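Local atomic coordinates of calreticulin, putative (Trypanosoma cruzi, PDB entry 5HCF), a protein that probably acts as a chaperone of the calreticulin family, its legume-lectin-like globular domain serving to bind both carbohydrate and peptide. Residues V196-S199 with E200-K203; D253-K256 with V257-D260; S93-P96 with E97-H100; I28-G31 with K32-D36. All blocks are in the same frame, centred on the assembly; numbering follows the deposited sequence.

From the N terminus, contact 4 comes first, where the chain leaves strand 26-29 and turns toward strand 42-45. Contact 3 follows in the loop between strands 83-91 and 107-114, neighbours in the seven-stranded sheet; contact 1 turns the long loop after helix 172-175 just before strand 208-217, and contact 2 lies on helix 248-260. Contacts 4, 3 and 1 each lie in a local turn, contact 2 within one helix; none nests or crosses. Contacts 2 and 4 touch, their centres about 13 Å apart, which joins the C-terminal helix to the loop that leaves the edge strand 26-29. Contact 1 lies across the domain, its centre about 48 Å from that of contact 2.

Contact 1 (V196-S199 with E200-K203); sequences VEDS and ELHK
Asp198 OD1 accepts the backbone N-H of Glu200 at 2.7 Å, forming an Asx turn; the donor arrives from above the carboxylate plane, 42° out of it. Asp198 reaches that N-H because its CG lies anti to the backbone N (chi1 -167°), which carries the carboxylate forward along the chain. Immediately afterwards Lys203 N bonds to Glu200 O at 3.1 Å, closing a type I beta turn with Leu201 and His202 at its corners.

Van der Waals packing runs alongside. Leu201 CD2 lies 3.8 Å from Asp198 CB, and Leu201 CG is 3.6 Å from Asp198 O, so the leucine covers the aspartate stem while the carboxylate keeps its polar partners.

Asp198 suits the place because its two oxygens divide the work: OD1 holds the turn, and OD2 bonds Tyr126 OH at the end of strand 117-126. Leu201 is buried against Leu172 of helix 172-175 and against Leu178 and Leu179 in the loop that follows, while the backbone N of His202 bonds Asn156 beside strand 157-162.

Contact 2 (D253-K256 with V257-D260); sequences DALK and VMED
Lys256 and Asp260 meet one helical turn apart in a weak salt bridge, with Lys256 NZ 3.4 Å from Asp260 OD1. The lysine chain runs extended as far as CE and then bends at its last torsion (chi4 62°), which brings the ammonium to the open end of the carboxylate, close to its plane and nearly between the two oxygens; its methylene CE also lies 3.5 Å from Asp260 OD2. Such a long, flexible side chain and a short acid suit a solvent-facing flank, where the pair can form without being buried. Leu255 and Glu259 make a second i, i+4 pair: Leu255 CD1 touches Glu259 OE2 at 3.5 Å, a packing contact between a methyl group and an oxygen. Leu255 CD1 also approaches Met258 CE loosely, at 4.4 Å.

Behind these side chains stands the alpha-helical backbone of helix 248-260. Val257 N bonds Asp253 O, and Met258 N bonds Ala254 O at 3.1 Å. The pattern is then interrupted at Leu255 O, which does not bond Glu259 N, and Lys256 O takes two weak bonds: from Glu259 N (i, i+3) at 3.0 Å and from Asp260 N (i, i+4) at 2.9 Å.

Farther out, the helix is amphipathic. Ala254, whose small CB lies 3.4 Å from Tyr34 O, lets the backbone come close to the body of the domain. Leu255 packs on Phe33 and Leu144, and Met258 on Phe33 and Lys143, Leu255 CD1 meeting Phe33 near CZ and Met258 SD meeting it near CD1.

Contact 3 (S93-P96 with E97-H100); sequences SMDP and EKFH
Met94 and Phe99 are brought together by different settings of chi1: Met94 holds its CG between its own backbone N and carbonyl carbon (62°), whereas Phe99 turns its ring anti to the backbone N (175°). The two side chains meet obliquely in a Met-aromatic contact. Met94 SD is 4.5 Å from the centroid of the Phe99 ring and 3.7 Å from Phe99 CD1; the modelled position of the methyl CE is too close to Phe99 to be trusted. A polarisable sulfur suits a place against an aromatic ring, here approached obliquely.

Between them the chain folds tightly. Glu97 N, arriving from above the carboxylate plane, gives its hydrogen to Asp95 OD1 at 3.0 Å, and Asp95 O accepts Lys98 N, also at 3.0 Å. Phe99 N adds a weak bond of 3.3 Å to Pro96 O. The ring of Pro96 fixes phi near the value the first corner needs and leaves no N-H to satisfy there. His100 ND1 then grips Lys98 O at 2.8 Å, with the carbonyl oxygen close to the imidazole plane.

Outside the turn, Phe99 is buried against Ser55 and Asp214, Met94 rests on His210, and Ser17 OG bonds the carbonyls of Glu97 and Phe99. An Asx turn overlapping a type I beta turn, with proline directly after the aspartate, is the classic Asx-Pro turn, used here in the loop between two adjacent antiparallel strands of a legume-lectin-like sandwich.

Contact 4 (I28-G31 with K32-D36); sequences ISAG and KFYAD
Tyr34 lays its ring beside Ala30, with CD2 3.8 Å from Ala30 CB and the methyl meeting the ring obliquely. Its CG sits between the backbone N and the carbonyl carbon (chi1 43°), a setting that turns the ring back alongside Ala30 and Gly31. The edge of the same ring receives Gly31 O close to its plane, 3.5 Å from Tyr34 CD2, while Tyr34 CB lies 3.5 Å from Ala30 O. Alanine suits this place because a single methyl fills it without pushing the ring off.

Gly31 has phi 89° and psi 180°, where a side chain would press on the preceding carbonyl, so the lack of one lets the backbone turn here. Just before it, Ser29 OG accepts Gly31 N at 2.9 Å, an ST turn that fixes the exit from strand 26-29. Ser29 also keeps a backbone bond to Gly42, holding the strand to its neighbour. On the far side of the turn Lys32 N is taken by Glu78, and Asp36 OD1 bonds the backbone N atoms of Glu38 and Lys39.

No hydrogen bond spans the two segments. Ala30 O and Phe33 O, both acceptors, stand 3.4 Å apart and probably repel each other mildly, whereas the carbonyl at the electropositive ring edge is consistent with a weak C-H...O attraction. The turn therefore relies on van der Waals packing, glycine's backbone freedom and polar bonds made to either side.

Contact 1 (V196-S199 with E200-K203)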
loop_
_atom_site.group_PDB
_atom_site.type_symbol
_atom_site.label_atom_id
_atom_site.label_comp_id
_atom_site.label_asym_id
_atom_site.label_seq_id
_atom_site.Cartn_x
_atom_site.Cartn_y
_atom_site.Cartn_z
ATOM N N VAL A 196 8.409 26.855 9.509
ATOM C CA VAL A 196 8.834 25.986 10.589
ATOM C C VAL A 196 9.470 24.725 10.035
ATOM O O VAL A 196 8.915 24.065 9.159
ATOM C CB VAL A 196 7.662 25.602 11.498
ATOM C CG1 VAL A 196 8.119 24.614 12.551
ATOM C CG2 VAL A 196 7.069 26.844 12.137
ATOM N N GLU A 197 10.642 24.401 10.556
ATOM C CA GLU A 197 11.398 23.249 10.101
ATOM C C GLU A 197 10.884 21.993 10.797
ATOM O O GLU A 197 10.566 22.021 11.989
ATOM C CB GLU A 197 12.889 23.458 10.383
ATOM C CG GLU A 197 13.824 22.612 9.551
ATOM C CD GLU A 197 14.021 23.168 8.153
ATOM O OE1 GLU A 197 14.622 24.258 8.019
ATOM O OE2 GLU A 197 13.579 22.507 7.189
ATOM N N ASP A 198 10.781 20.894 10.062
ATOM C CA ASP A 198 10.446 19.628 10.693
ATOM C C ASP A 198 11.396 18.525 10.234
ATOM O O ASP A 198 11.357 18.089 9.086
ATOM C CB ASP A 198 9.001 19.237 10.402
ATOM C CG ASP A 198 8.520 18.097 11.286
ATOM O OD1 ASP A 198 9.364 17.469 11.963
ATOM O OD2 ASP A 198 7.301 17.831 11.309
ATOM N N SER A 199 12.247 18.072 11.142
ATOM C CA SER A 199 13.186 17.009 10.826
ATOM C C SER A 199 12.544 15.639 11.004
ATOM O O SER A 199 13.167 14.619 10.720
ATOM C CB SER A 199 14.430 17.119 11.707
ATOM O OG SER A 199 14.098 16.926 13.071
ATOM N N GLU A 200 11.293 15.619 11.459
ATOM C CA GLU A 200 10.595 14.364 11.727
ATOM C C GLU A 200 9.357 14.169 10.852
ATOM O O GLU A 200 8.377 13.566 11.286
ATOM C CB GLU A 200 10.190 14.280 13.207
ATOM C CG GLU A 200 11.350 14.358 14.190
ATOM C CD GLU A 200 10.916 14.152 15.636
ATOM O OE1 GLU A 200 9.812 14.615 16.002
ATOM O OE2 GLU A 200 11.680 13.521 16.402
ATOM N N LEU A 201 9.403 14.679 9.625
ATOM C CA LEU A 201 8.344 14.418 8.657
ATOM C C LEU A 201 8.140 12.923 8.477
ATOM O O LEU A 201 7.012 12.433 8.441
ATOM C CB LEU A 201 8.669 15.063 7.309
ATOM C CG LEU A 201 8.684 16.590 7.246
ATOM C CD1 LEU A 201 9.088 17.054 5.856
ATOM C CD2 LEU A 201 7.326 17.168 7.645
ATOM N N HIS A 202 9.250 12.204 8.357
ATOM C CA HIS A 202 9.229 10.760 8.136
ATOM C C HIS A 202 8.601 9.985 9.291
ATOM O O HIS A 202 8.055 8.902 9.093
ATOM C CB HIS A 202 10.650 10.248 7.912
ATOM C CG HIS A 202 11.417 10.040 9.179
ATOM N ND1 HIS A 202 11.419 8.842 9.861
ATOM C CD2 HIS A 202 12.185 10.886 9.907
ATOM C CE1 HIS A 202 12.167 8.953 10.942
ATOM N NE2 HIS A 202 12.644 10.183 10.993
ATOM N N LYS A 203 8.680 10.549 10.493
ATOM C CA LYS A 203 8.285 9.836 11.703
ATOM C C LYS A 203 6.783 9.736 11.903
ATOM O O LYS A 203 6.045 10.699 11.713
ATOM C CB LYS A 203 8.924 10.509 12.920
ATOM C CG LYS A 203 8.824 9.730 14.217
ATOM C CD LYS A 203 9.330 10.590 15.368
ATOM C CE LYS A 203 8.298 11.647 15.762
ATOM N NZ LYS A 203 7.262 11.209 16.733
#

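Contact 2 (D253-K256 with V257-D260)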
loop_
_atom_site.group_PDB
_atom_site.type_symbol
_atom_site.label_atom_id
_atom_site.label_comp_id
_atom_site.label_asym_id
_atom_site.label_seq_id
_atom_site.Cartn_x
_atom_site.Cartn_y
_atom_site.Cartn_z
ATOM N N ASP A 253 3.792 -17.318 -17.732
ATOM C CA ASP A 253 3.527 -18.489 -18.562
ATOM C C ASP A 253 2.130 -19.038 -18.290
ATOM O O ASP A 253 1.454 -19.535 -19.195
ATOM C CB ASP A 253 4.579 -19.575 -18.326
ATOM C CG ASP A 253 5.951 -19.182 -18.842
ATOM O OD1 ASP A 253 6.051 -18.163 -19.562
ATOM O OD2 ASP A 253 6.931 -19.890 -18.527
ATOM N N ALA A 254 1.700 -18.939 -17.037
ATOM C CA ALA A 254 0.351 -19.341 -16.667
ATOM C C ALA A 254 -0.670 -18.424 -17.331
ATOM O O ALA A 254 -1.722 -18.875 -17.787
ATOM C CB ALA A 254 0.185 -19.328 -15.160
ATOM N N LEU A 255 -0.351 -17.133 -17.378
ATOM C CA LEU A 255 -1.209 -16.154 -18.039
ATOM C C LEU A 255 -1.334 -16.413 -19.539
ATOM O O LEU A 255 -2.425 -16.308 -20.100
ATOM C CB LEU A 255 -0.692 -14.735 -17.801
ATOM C CG LEU A 255 -1.498 -13.641 -18.510
ATOM C CD1 LEU A 255 -2.944 -13.604 -18.023
ATOM C CD2 LEU A 255 -0.824 -12.293 -18.332
ATOM N N LYS A 256 -0.228 -16.761 -20.188
ATOM C CA LYS A 256 -0.272 -17.035 -21.619
ATOM C C LYS A 256 -1.085 -18.281 -21.913
ATOM O O LYS A 256 -1.765 -18.361 -22.935
ATOM C CB LYS A 256 1.131 -17.196 -22.208
ATOM C CG LYS A 256 1.101 -17.572 -23.691
ATOM C CD LYS A 256 2.479 -17.554 -24.333
ATOM C CE LYS A 256 2.429 -18.066 -25.776
ATOM N NZ LYS A 256 1.587 -17.240 -26.688
ATOM N N VAL A 257 -1.003 -19.257 -21.018
ATOM C CA VAL A 257 -1.761 -20.485 -21.181
ATOM C C VAL A 257 -3.258 -20.204 -21.142
ATOM O O VAL A 257 -4.008 -20.686 -21.993
ATOM C CB VAL A 257 -1.410 -21.514 -20.096
ATOM C CG1 VAL A 257 -2.436 -22.638 -20.090
ATOM C CG2 VAL A 257 -0.003 -22.060 -20.323
ATOM N N MET A 258 -3.688 -19.426 -20.151
ATOM C CA MET A 258 -5.083 -19.003 -20.062
ATOM C C MET A 258 -5.488 -17.983 -21.139
ATOM O O MET A 258 -6.624 -17.517 -21.157
ATOM C CB MET A 258 -5.361 -18.399 -18.683
ATOM C CG MET A 258 -6.832 -18.106 -18.417
ATOM S SD MET A 258 -7.089 -16.866 -17.137
ATOM C CE MET A 258 -6.986 -15.379 -18.134
ATOM N N GLU A 259 -4.574 -17.633 -22.036
ATOM C CA GLU A 259 -4.889 -16.652 -23.075
ATOM C C GLU A 259 -4.806 -17.266 -24.467
ATOM O O GLU A 259 -5.288 -16.690 -25.445
ATOM C CB GLU A 259 -3.964 -15.437 -22.980
ATOM C CG GLU A 259 -4.348 -14.443 -21.897
ATOM C CD GLU A 259 -3.492 -13.192 -21.932
ATOM O OE1 GLU A 259 -2.553 -13.139 -22.755
ATOM O OE2 GLU A 259 -3.774 -12.253 -21.158
ATOM N N ASP A 260 -4.195 -18.442 -24.545
ATOM C CA ASP A 260 -4.113 -19.198 -25.787
ATOM C C ASP A 260 -5.414 -19.961 -25.985
ATOM O O ASP A 260 -5.793 -20.280 -27.113
ATOM C CB ASP A 260 -2.899 -20.125 -25.770
ATOM C CG ASP A 260 -1.602 -19.368 -25.964
ATOM O OD1 ASP A 260 -1.674 -18.160 -26.266
ATOM O OD2 ASP A 260 -0.518 -19.971 -25.809
#

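Contact 3 (S93-P96 with E97-H100)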
loop_
_atom_site.group_PDB
_atom_site.type_symbol
_atom_site.label_atom_id
_atom_site.label_comp_id
_atom_site.label_asym_id
_atom_site.label_seq_id
_atom_site.Cartn_x
_atom_site.Cartn_y
_atom_site.Cartn_z
ATOM N N SER A 93 -3.593 3.273 16.850
ATOM C CA SER A 93 -4.628 2.593 17.632
ATOM C C SER A 93 -6.047 2.837 17.125
ATOM O O SER A 93 -6.503 3.977 17.046
ATOM C CB SER A 93 -4.540 3.012 19.097
ATOM O OG SER A 93 -5.436 2.246 19.878
ATOM N N MET A 94 -6.734 1.752 16.780
ATOM C CA MET A 94 -8.114 1.831 16.313
ATOM C C MET A 94 -8.914 0.586 16.685
ATOM O O MET A 94 -8.345 -0.439 17.043
ATOM C CB MET A 94 -8.143 2.023 14.802
ATOM C CG MET A 94 -7.529 0.863 14.052
ATOM S SD MET A 94 -8.061 0.803 12.338
ATOM C CE MET A 94 -9.752 0.276 12.554
ATOM N N ASP A 95 -10.235 0.673 16.564
ATOM C CA ASP A 95 -11.107 -0.480 16.757
ATOM C C ASP A 95 -11.430 -1.101 15.405
ATOM O O ASP A 95 -12.163 -0.510 14.613
ATOM C CB ASP A 95 -12.397 -0.065 17.477
ATOM C CG ASP A 95 -13.292 -1.248 17.838
ATOM O OD1 ASP A 95 -13.145 -2.338 17.243
ATOM O OD2 ASP A 95 -14.166 -1.075 18.716
ATOM N N PRO A 96 -10.896 -2.304 15.145
ATOM C CA PRO A 96 -11.082 -3.003 13.866
ATOM C C PRO A 96 -12.542 -3.185 13.433
ATOM O O PRO A 96 -12.807 -3.219 12.228
ATOM C CB PRO A 96 -10.429 -4.367 14.121
ATOM C CG PRO A 96 -9.426 -4.109 15.191
ATOM C CD PRO A 96 -10.039 -3.060 16.073
ATOM N N GLU A 97 -13.468 -3.285 14.384
ATOM C CA GLU A 97 -14.878 -3.512 14.062
ATOM C C GLU A 97 -15.599 -2.245 13.592
ATOM O O GLU A 97 -16.658 -2.330 12.963
ATOM C CB GLU A 97 -15.610 -4.128 15.258
ATOM C CG GLU A 97 -15.174 -5.552 15.555
ATOM C CD GLU A 97 -16.047 -6.234 16.586
ATOM O OE1 GLU A 97 -16.981 -5.584 17.108
ATOM O OE2 GLU A 97 -15.800 -7.425 16.872
ATOM N N LYS A 98 -15.033 -1.081 13.898
ATOM C CA LYS A 98 -15.591 0.173 13.400
ATOM C C LYS A 98 -14.664 0.766 12.354
ATOM O O LYS A 98 -14.731 1.956 12.052
ATOM C CB LYS A 98 -15.824 1.185 14.516
ATOM C CG LYS A 98 -16.771 0.735 15.608
ATOM C CD LYS A 98 -16.770 1.767 16.720
ATOM C CE LYS A 98 -17.646 1.347 17.888
ATOM N NZ LYS A 98 -17.820 2.493 18.837
ATOM N N PHE A 99 -13.801 -0.079 11.801
ATOM C CA PHE A 99 -12.850 0.348 10.791
ATOM C C PHE A 99 -13.566 0.683 9.489
ATOM O O PHE A 99 -14.302 -0.134 8.944
ATOM C CB PHE A 99 -11.812 -0.746 10.555
ATOM C CG PHE A 99 -10.850 -0.446 9.441
ATOM C CD1 PHE A 99 -10.265 0.806 9.323
ATOM C CD2 PHE A 99 -10.527 -1.423 8.511
ATOM C CE1 PHE A 99 -9.379 1.074 8.297
ATOM C CE2 PHE A 99 -9.643 -1.160 7.486
ATOM C CZ PHE A 99 -9.067 0.090 7.378
ATOM N N HIS A 100 -13.347 1.894 8.995
ATOM C CA HIS A 100 -13.947 2.307 7.733
ATOM C C HIS A 100 -13.140 3.438 7.110
ATOM O O HIS A 100 -12.100 3.841 7.642
ATOM C CB HIS A 100 -15.404 2.732 7.936
ATOM C CG HIS A 100 -15.567 3.954 8.785
ATOM N ND1 HIS A 100 -15.241 3.982 10.125
ATOM C CD2 HIS A 100 -16.021 5.195 8.483
ATOM C CE1 HIS A 100 -15.484 5.186 10.610
ATOM N NE2 HIS A 100 -15.958 5.941 9.635
#

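Contact 4 (I28-G31 with K32-D36)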
loop_
_atom_site.group_PDB
_atom_site.type_symbol
_atom_site.label_atom_id
_atom_site.label_comp_id
_atom_site.label_asym_id
_atom_site.label_seq_id
_atom_site.Cartn_x
_atom_site.Cartn_y
_atom_site.Cartn_z
ATOM N N ILE A 28 -9.030 -16.973 1.073
ATOM C CA ILE A 28 -7.678 -17.332 0.680
ATOM C C ILE A 28 -7.756 -18.113 -0.628
ATOM O O ILE A 28 -8.459 -19.120 -0.712
ATOM C CB ILE A 28 -6.973 -18.172 1.765
ATOM C CG1 ILE A 28 -6.863 -17.378 3.074
ATOM C CG2 ILE A 28 -5.612 -18.648 1.277
ATOM C CD1 ILE A 28 -6.136 -16.048 2.948
ATOM N N SER A 29 -7.033 -17.657 -1.644
ATOM C CA SER A 29 -7.140 -18.253 -2.973
ATOM C C SER A 29 -5.990 -17.854 -3.891
ATOM O O SER A 29 -5.379 -16.799 -3.715
ATOM C CB SER A 29 -8.469 -17.861 -3.621
ATOM O OG SER A 29 -8.365 -17.892 -5.033
ATOM N N ALA A 30 -5.705 -18.709 -4.869
ATOM C CA ALA A 30 -4.642 -18.465 -5.838
ATOM C C ALA A 30 -5.149 -17.838 -7.138
ATOM O O ALA A 30 -4.353 -17.503 -8.015
ATOM C CB ALA A 30 -3.901 -19.756 -6.131
ATOM N N GLY A 31 -6.466 -17.710 -7.279
ATOM C CA GLY A 31 -7.049 -17.097 -8.464
ATOM C C GLY A 31 -7.325 -18.075 -9.595
ATOM O O GLY A 31 -7.049 -19.267 -9.462
ATOM N N LYS A 32 -7.868 -17.578 -10.707
ATOM C CA LYS A 32 -8.125 -18.423 -11.878
ATOM C C LYS A 32 -6.859 -18.996 -12.504
ATOM O O LYS A 32 -6.855 -20.137 -12.966
ATOM C CB LYS A 32 -8.876 -17.655 -12.966
ATOM C CG LYS A 32 -10.235 -17.117 -12.588
ATOM C CD LYS A 32 -10.963 -16.685 -13.851
ATOM C CE LYS A 32 -10.140 -15.638 -14.596
ATOM N NZ LYS A 32 -10.870 -15.023 -15.735
ATOM N N PHE A 33 -5.794 -18.203 -12.532
ATOM C CA PHE A 33 -4.495 -18.690 -12.982
ATOM C C PHE A 33 -3.419 -18.270 -11.988
ATOM O O PHE A 33 -3.553 -17.251 -11.314
ATOM C CB PHE A 33 -4.166 -18.161 -14.381
ATOM C CG PHE A 33 -3.814 -16.705 -14.407
ATOM C CD1 PHE A 33 -4.803 -15.740 -14.389
ATOM C CD2 PHE A 33 -2.491 -16.301 -14.452
ATOM C CE1 PHE A 33 -4.482 -14.402 -14.408
ATOM C CE2 PHE A 33 -2.163 -14.961 -14.474
ATOM C CZ PHE A 33 -3.160 -14.010 -14.453
ATOM N N TYR A 34 -2.353 -19.056 -11.895
ATOM C CA TYR A 34 -1.346 -18.832 -10.866
ATOM C C TYR A 34 -0.002 -19.460 -11.224
ATOM O O TYR A 34 0.057 -20.469 -11.930
ATOM C CB TYR A 34 -1.840 -19.392 -9.531
ATOM C CG TYR A 34 -2.505 -20.738 -9.680
ATOM C CD1 TYR A 34 -1.747 -21.898 -9.789
ATOM C CD2 TYR A 34 -3.888 -20.852 -9.736
ATOM C CE1 TYR A 34 -2.344 -23.130 -9.937
ATOM C CE2 TYR A 34 -4.496 -22.087 -9.886
ATOM C CZ TYR A 34 -3.717 -23.221 -9.986
ATOM O OH TYR A 34 -4.307 -24.456 -10.134
ATOM N N ALA A 35 1.075 -18.852 -10.734
ATOM C CA ALA A 35 2.413 -19.406 -10.894
ATOM C C ALA A 35 2.571 -20.697 -10.090
ATOM O O ALA A 35 3.238 -21.637 -10.524
ATOM C CB ALA A 35 3.464 -18.386 -10.477
ATOM N N ASP A 36 1.943 -20.740 -8.920
ATOM C CA ASP A 36 2.043 -21.899 -8.041
ATOM C C ASP A 36 0.773 -22.022 -7.202
ATOM O O ASP A 36 0.343 -21.058 -6.578
ATOM C CB ASP A 36 3.282 -21.784 -7.148
ATOM C CG ASP A 36 3.479 -22.995 -6.257
ATOM O OD1 ASP A 36 2.720 -23.152 -5.277
ATOM O OD2 ASP A 36 4.399 -23.792 -6.537
#